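Local coordinates for Cry37AA1 (PDB 4RHZ), which binds calcium and forms a binary complex with Cry23Aa1, probably acting with this aerolysin-family partner as an insecticidal toxin of Bacillus thuringiensis, at residues P23-K28 with E39-D45; I70-F75 with I119-L123. One frame throughout, in Å; residues are numbered along the deposited sequence.

Contact 1. Residues P23-K28 with E39-D45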
loop_
_atom_site.group_PDB
_atom_site.type_symbol
_atom_site.label_atom_id
_atom_site.label_comp_id
_atom_site.label_asym_id
_atom_site.label_seq_id
_atom_site.Cartn_x
_atom_site.Cartn_y
_atom_site.Cartn_z
ATOM N N PRO B 23 -12.510 -7.568 -22.142
ATOM C CA PRO B 23 -13.659 -6.774 -21.646
ATOM C C PRO B 23 -14.417 -6.109 -22.803
ATOM O O PRO B 23 -13.766 -5.631 -23.745
ATOM C CB PRO B 23 -12.973 -5.708 -20.791
ATOM C CG PRO B 23 -11.594 -5.579 -21.373
ATOM C CD PRO B 23 -11.212 -6.993 -21.750
ATOM N N TYR B 24 -15.749 -6.115 -22.773
ATOM C CA TYR B 24 -16.490 -5.216 -23.631
ATOM C C TYR B 24 -17.457 -4.390 -22.789
ATOM O O TYR B 24 -17.878 -4.824 -21.712
ATOM C CB TYR B 24 -17.286 -5.956 -24.702
ATOM C CG TYR B 24 -18.428 -6.815 -24.180
ATOM C CD1 TYR B 24 -19.733 -6.317 -24.127
ATOM C CD2 TYR B 24 -18.212 -8.149 -23.778
ATOM C CE1 TYR B 24 -20.804 -7.107 -23.667
ATOM C CE2 TYR B 24 -19.277 -8.954 -23.320
ATOM C CZ TYR B 24 -20.559 -8.432 -23.248
ATOM O OH TYR B 24 -21.619 -9.229 -22.783
ATOM N N GLY B 25 -17.824 -3.213 -23.296
ATOM C CA GLY B 25 -18.876 -2.355 -22.718
ATOM C C GLY B 25 -18.339 -0.940 -22.751
ATOM O O GLY B 25 -17.819 -0.516 -23.785
ATOM N N TYR B 26 -18.385 -0.225 -21.615
ATOM C CA TYR B 26 -17.875 1.136 -21.556
ATOM C C TYR B 26 -17.483 1.460 -20.121
ATOM O O TYR B 26 -17.955 0.817 -19.194
ATOM C CB TYR B 26 -18.962 2.158 -22.085
ATOM C CG TYR B 26 -20.235 2.209 -21.238
ATOM C CD1 TYR B 26 -20.277 2.957 -20.030
ATOM C CD2 TYR B 26 -21.372 1.490 -21.604
ATOM C CE1 TYR B 26 -21.426 2.986 -19.234
ATOM C CE2 TYR B 26 -22.577 1.550 -20.810
ATOM C CZ TYR B 26 -22.552 2.271 -19.625
ATOM O OH TYR B 26 -23.658 2.336 -18.815
ATOM N N ILE B 27 -16.661 2.491 -19.955
ATOM C CA ILE B 27 -16.433 3.145 -18.684
ATOM C C ILE B 27 -16.532 4.664 -18.944
ATOM O O ILE B 27 -16.025 5.207 -19.977
ATOM C CB ILE B 27 -15.040 2.784 -18.068
ATOM C CG1 ILE B 27 -14.956 1.257 -17.775
ATOM C CG2 ILE B 27 -14.723 3.608 -16.770
ATOM C CD1 ILE B 27 -13.497 0.737 -17.757
ATOM N N LYS B 28 -17.182 5.355 -18.028
ATOM C CA LYS B 28 -17.391 6.791 -18.182
ATOM C C LYS B 28 -16.988 7.512 -16.929
ATOM O O LYS B 28 -16.981 6.933 -15.864
ATOM C CB LYS B 28 -18.856 7.095 -18.432
ATOM C CG LYS B 28 -19.320 6.572 -19.778
ATOM C CD LYS B 28 -20.796 6.896 -19.977
ATOM C CE LYS B 28 -21.308 6.264 -21.263
ATOM N NZ LYS B 28 -22.775 6.566 -21.416
ATOM N N GLU B 39 -17.089 9.080 -22.063
ATOM C CA GLU B 39 -16.332 7.839 -22.110
ATOM C C GLU B 39 -14.841 8.013 -22.059
ATOM O O GLU B 39 -14.269 8.901 -22.714
ATOM C CB GLU B 39 -16.671 6.888 -23.263
ATOM C CG GLU B 39 -17.160 7.501 -24.476
ATOM C CD GLU B 39 -18.638 7.802 -24.368
ATOM O OE1 GLU B 39 -18.932 9.025 -24.217
ATOM O OE2 GLU B 39 -19.464 6.838 -24.438
ATOM N N ILE B 40 -14.240 7.184 -21.216
ATOM C CA ILE B 40 -12.791 7.032 -21.179
ATOM C C ILE B 40 -12.362 5.676 -21.755
ATOM O O ILE B 40 -11.187 5.449 -22.007
ATOM C CB ILE B 40 -12.217 7.312 -19.741
ATOM C CG1 ILE B 40 -12.596 6.197 -18.750
ATOM C CG2 ILE B 40 -12.701 8.700 -19.290
ATOM C CD1 ILE B 40 -11.811 6.211 -17.381
ATOM N N TRP B 41 -13.332 4.806 -22.009
ATOM C CA TRP B 41 -13.053 3.551 -22.631
ATOM C C TRP B 41 -14.343 2.957 -23.124
ATOM O O TRP B 41 -15.352 2.988 -22.425
ATOM C CB TRP B 41 -12.413 2.563 -21.632
ATOM C CG TRP B 41 -12.275 1.175 -22.165
ATOM C CD1 TRP B 41 -11.222 0.687 -22.891
ATOM C CD2 TRP B 41 -13.216 0.089 -22.035
ATOM N NE1 TRP B 41 -11.457 -0.632 -23.245
ATOM C CE2 TRP B 41 -12.647 -1.037 -22.701
ATOM C CE3 TRP B 41 -14.474 -0.050 -21.406
ATOM C CZ2 TRP B 41 -13.300 -2.282 -22.779
ATOM C CZ3 TRP B 41 -15.115 -1.270 -21.439
ATOM C CH2 TRP B 41 -14.522 -2.397 -22.149
ATOM N N LYS B 42 -14.274 2.326 -24.293
ATOM C CA LYS B 42 -15.436 1.731 -24.971
ATOM C C LYS B 42 -14.966 0.566 -25.868
ATOM O O LYS B 42 -13.977 0.697 -26.611
ATOM C CB LYS B 42 -16.116 2.798 -25.842
ATOM C CG LYS B 42 -17.492 2.399 -26.384
ATOM C CD LYS B 42 -18.013 3.514 -27.315
ATOM C CE LYS B 42 -19.277 3.041 -28.072
ATOM N NZ LYS B 42 -20.525 3.227 -27.239
ATOM N N GLN B 43 -15.635 -0.574 -25.793
ATOM C CA GLN B 43 -15.342 -1.654 -26.716
ATOM C C GLN B 43 -16.636 -2.394 -26.894
ATOM O O GLN B 43 -17.222 -2.865 -25.903
ATOM C CB GLN B 43 -14.243 -2.600 -26.164
ATOM C CG GLN B 43 -14.077 -3.949 -26.944
ATOM C CD GLN B 43 -13.724 -3.709 -28.410
ATOM O OE1 GLN B 43 -12.651 -3.162 -28.730
ATOM N NE2 GLN B 43 -14.631 -4.100 -29.314
ATOM N N ASP B 44 -17.099 -2.482 -28.148
ATOM C CA ASP B 44 -18.310 -3.224 -28.465
ATOM C C ASP B 44 -18.099 -4.707 -28.355
ATOM O O ASP B 44 -16.992 -5.212 -28.554
ATOM C CB ASP B 44 -18.829 -2.884 -29.845
ATOM C CG ASP B 44 -19.253 -1.447 -29.960
ATOM O OD1 ASP B 44 -19.126 -0.959 -31.084
ATOM O OD2 ASP B 44 -19.672 -0.810 -28.952
ATOM N N ASP B 45 -19.187 -5.381 -28.009
ATOM C CA ASP B 45 -19.218 -6.818 -27.825
ATOM C C ASP B 45 -19.045 -7.503 -29.159
ATOM O O ASP B 45 -20.017 -7.568 -29.973
ATOM C CB ASP B 45 -20.576 -7.239 -27.237
ATOM C CG ASP B 45 -20.761 -8.752 -27.180
ATOM O OD1 ASP B 45 -19.810 -9.511 -27.509
ATOM O OD2 ASP B 45 -21.887 -9.182 -26.802
HETATM O O HOH W 1 -20.097 -0.547 -25.826
#
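A beta hairpin at the edge of one sheet of the C2-like beta sandwich pairs strand 26-30 with strand 38-43, an outermost strand of the sheet within this chain. Strands 26-28 and 41-43 run antiparallel, at 163°. Gly25 and Gln43 form a hydrogen-bonded pair, with Gly25 N to Gln43 O at 2.7 Å and the return bond from Gln43 N to Gly25 O at 3.0 Å. Ile27 N also donates to Trp41 O. A classic beta bulge sets Ile40 and Trp41 together opposite Ile27. Ile27 O takes a bond from Ile40 N at 2.9 Å and a weak one from Trp41 N.

Trp41 lies on the same face as Ile27, toward the other sheet, where Phe12 and Ile10 also meet it. Its CG is anti to the backbone N (chi1 172°), which lays the six-membered ring along the neighbouring backbone. Trp41 CZ3 lies 3.4 Å from Tyr26 N. Pro23 CB meets Trp41 CH2 at 3.9 Å, and Ile27 CD1 packs on Trp41 CE3. Gly25 has a positive phi at the corner of the chain.

At the far end, Tyr24 and Asp45 lie side by side, the ring and carboxylate planes 20° apart. Tyr24 OH is hydrogen-bonded to Asp88 OD1, and Asp45 OD1 to Gly47 N. Asp45 CB sits over one face of the Tyr24 ring, 3.7 Å from its centroid.

Contact 2. Residues I70-F75 with I119-L123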
loop_
_atom_site.group_PDB
_atom_site.type_symbol
_atom_site.label_atom_id
_atom_site.label_comp_id
_atom_site.label_asym_id
_atom_site.label_seq_id
_atom_site.Cartn_x
_atom_site.Cartn_y
_atom_site.Cartn_z
ATOM N N ILE B 70 -9.238 20.592 -11.169
ATOM C CA ILE B 70 -10.084 19.423 -10.907
ATOM C C ILE B 70 -9.583 18.612 -9.678
ATOM O O ILE B 70 -8.474 18.072 -9.667
ATOM C CB ILE B 70 -10.123 18.560 -12.182
ATOM C CG1 ILE B 70 -10.543 19.477 -13.343
ATOM C CG2 ILE B 70 -10.998 17.347 -11.983
ATOM C CD1 ILE B 70 -10.224 19.007 -14.728
ATOM N N ASN B 71 -10.435 18.522 -8.676
ATOM C CA ASN B 71 -10.231 17.962 -7.353
ATOM C C ASN B 71 -10.928 16.602 -7.231
ATOM O O ASN B 71 -10.777 15.910 -6.237
ATOM C CB ASN B 71 -10.904 18.927 -6.350
ATOM C CG ASN B 71 -12.412 19.189 -6.691
ATOM O OD1 ASN B 71 -12.769 19.612 -7.809
ATOM N ND2 ASN B 71 -13.282 18.927 -5.724
ATOM N N GLN B 72 -11.754 16.267 -8.213
ATOM C CA GLN B 72 -12.730 15.189 -8.062
ATOM C C GLN B 72 -13.112 14.577 -9.402
ATOM O O GLN B 72 -13.358 15.286 -10.365
ATOM C CB GLN B 72 -14.029 15.744 -7.406
ATOM C CG GLN B 72 -15.190 14.781 -7.243
ATOM C CD GLN B 72 -16.423 15.415 -6.495
ATOM O OE1 GLN B 72 -16.314 15.918 -5.356
ATOM N NE2 GLN B 72 -17.574 15.396 -7.156
ATOM N N MET B 73 -13.271 13.255 -9.446
ATOM C CA MET B 73 -13.735 12.662 -10.649
ATOM C C MET B 73 -14.443 11.418 -10.263
ATOM O O MET B 73 -14.008 10.732 -9.323
ATOM C CB MET B 73 -12.510 12.455 -11.557
ATOM C CG MET B 73 -12.834 11.831 -12.868
ATOM S SD MET B 73 -12.036 12.552 -14.360
ATOM C CE MET B 73 -10.794 13.627 -13.945
ATOM N N CYS B 74 -15.554 11.115 -10.942
ATOM C CA CYS B 74 -16.392 10.036 -10.549
ATOM C C CYS B 74 -16.457 9.087 -11.693
ATOM O O CYS B 74 -16.475 9.535 -12.822
ATOM C CB CYS B 74 -17.788 10.565 -10.168
ATOM S SG CYS B 74 -17.752 11.670 -8.732
ATOM N N PHE B 75 -16.498 7.768 -11.449
ATOM C CA PHE B 75 -16.347 6.826 -12.562
ATOM C C PHE B 75 -17.394 5.761 -12.431
ATOM O O PHE B 75 -17.772 5.401 -11.305
ATOM C CB PHE B 75 -14.962 6.145 -12.524
ATOM C CG PHE B 75 -13.798 7.076 -12.640
ATOM C CD1 PHE B 75 -13.176 7.576 -11.498
ATOM C CD2 PHE B 75 -13.280 7.415 -13.883
ATOM C CE1 PHE B 75 -12.081 8.466 -11.589
ATOM C CE2 PHE B 75 -12.116 8.263 -14.011
ATOM C CZ PHE B 75 -11.544 8.827 -12.877
ATOM N N ILE B 119 -9.209 2.346 -11.852
ATOM C CA ILE B 119 -8.929 3.465 -12.701
ATOM C C ILE B 119 -8.113 4.436 -11.932
ATOM O O ILE B 119 -8.443 4.800 -10.805
ATOM C CB ILE B 119 -10.256 4.224 -13.148
ATOM C CG1 ILE B 119 -11.110 3.376 -14.060
ATOM C CG2 ILE B 119 -9.952 5.428 -14.052
ATOM C CD1 ILE B 119 -12.184 2.780 -13.406
ATOM N N LYS B 120 -7.069 4.927 -12.561
ATOM C CA LYS B 120 -6.168 5.881 -11.956
ATOM C C LYS B 120 -6.150 7.031 -12.910
ATOM O O LYS B 120 -6.291 6.780 -14.088
ATOM C CB LYS B 120 -4.803 5.207 -12.022
ATOM C CG LYS B 120 -3.655 6.086 -11.859
ATOM C CD LYS B 120 -2.360 5.358 -12.271
ATOM C CE LYS B 120 -1.170 6.253 -11.938
ATOM N NZ LYS B 120 0.090 5.688 -12.524
ATOM N N TYR B 121 -6.004 8.278 -12.449
ATOM C CA TYR B 121 -5.961 9.367 -13.396
ATOM C C TYR B 121 -5.033 10.422 -12.909
ATOM O O TYR B 121 -4.842 10.510 -11.720
ATOM C CB TYR B 121 -7.368 9.979 -13.642
ATOM C CG TYR B 121 -7.988 10.801 -12.521
ATOM C CD1 TYR B 121 -8.037 12.190 -12.606
ATOM C CD2 TYR B 121 -8.562 10.184 -11.402
ATOM C CE1 TYR B 121 -8.628 12.966 -11.597
ATOM C CE2 TYR B 121 -9.220 10.959 -10.399
ATOM C CZ TYR B 121 -9.240 12.343 -10.512
ATOM O OH TYR B 121 -9.832 13.099 -9.497
ATOM N N SER B 122 -4.499 11.229 -13.834
ATOM C CA SER B 122 -3.661 12.370 -13.488
ATOM C C SER B 122 -3.909 13.502 -14.474
ATOM O O SER B 122 -4.396 13.273 -15.591
ATOM C CB SER B 122 -2.154 11.996 -13.527
ATOM O OG SER B 122 -1.771 11.503 -14.802
ATOM N N LEU B 123 -3.524 14.707 -14.080
ATOM C CA LEU B 123 -3.788 15.951 -14.859
ATOM C C LEU B 123 -2.557 16.837 -14.998
ATOM O O LEU B 123 -1.825 17.005 -14.004
ATOM C CB LEU B 123 -4.785 16.825 -14.078
ATOM C CG LEU B 123 -5.982 16.014 -13.600
ATOM C CD1 LEU B 123 -6.723 16.735 -12.505
ATOM C CD2 LEU B 123 -6.861 15.734 -14.817
#
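Met73 and Tyr121 meet through two different first torsions. Met73 CG is anti to the backbone N (chi1 180°), and the chain then bends at chi2 and chi3 to fold its end over the ring. Tyr121 CG lies between its backbone N and carbonyl carbon (chi1 71°), and the ring reaches across to strand 73-81. The result is a Met-aromatic contact. Met73 SD stands over a face of the Tyr121 ring, 4.6 Å from its centroid. The methyl Met73 CE lies near Tyr121 CE1, though its exact placement is doubtful, and Met73 CB packs against Tyr121 CZ and OH. The hydroxyl itself is hydrogen-bonded to Ser100 O.

Strands 73-81 and 115-125 belong to opposite sheets of the beta sandwich. The axes of 73-75 and 119-123 approach to 9.6 Å, and no hydrogen bond joins the segments. The interface is mostly side chain against side chain, with Phe8 of strand 4-13 also touching Met73 and Phe75. On the other side of strand 73-81, Cys74 points away from the core and forms the disulfide with Cys99.

Phe75 presents its edge to Tyr121, with Phe75 CZ 3.6 Å from Tyr121 CD2. The two ring planes are inclined at 59°. Ile119 CG2 comes over one face of the Phe75 ring in a CH-pi contact, 3.9 Å from the centroid. Near the strand end, Leu123 CD1 touches Ile70 CB at 3.9 Å and lies 3.6 Å from Ile70 O.

Contact 1 is complete by residue 45, and contact 2 begins at residue 70. Their centres are about 17 Å apart, with the middle of the chain between them. Strands 26-30 and 73-81 are neighbours in one sheet, so both contacts share that sheet. Contact 1 pairs strands within it, whereas contact 2 spans the core to strand 115-125 of the other sheet. They touch in the core, where Ile40 CD1 lies 3.9 Å from Ile119 CG2 and 4.0 Å from Phe75 CE2. The bulged edge hairpin is thus packed into the same core that joins the sheets. Within 70-75, Gln72 NE2 is hydrogen-bonded to Thr247 O of the Cry23AA1 chain, which puts this part of contact 2 at the complex interface.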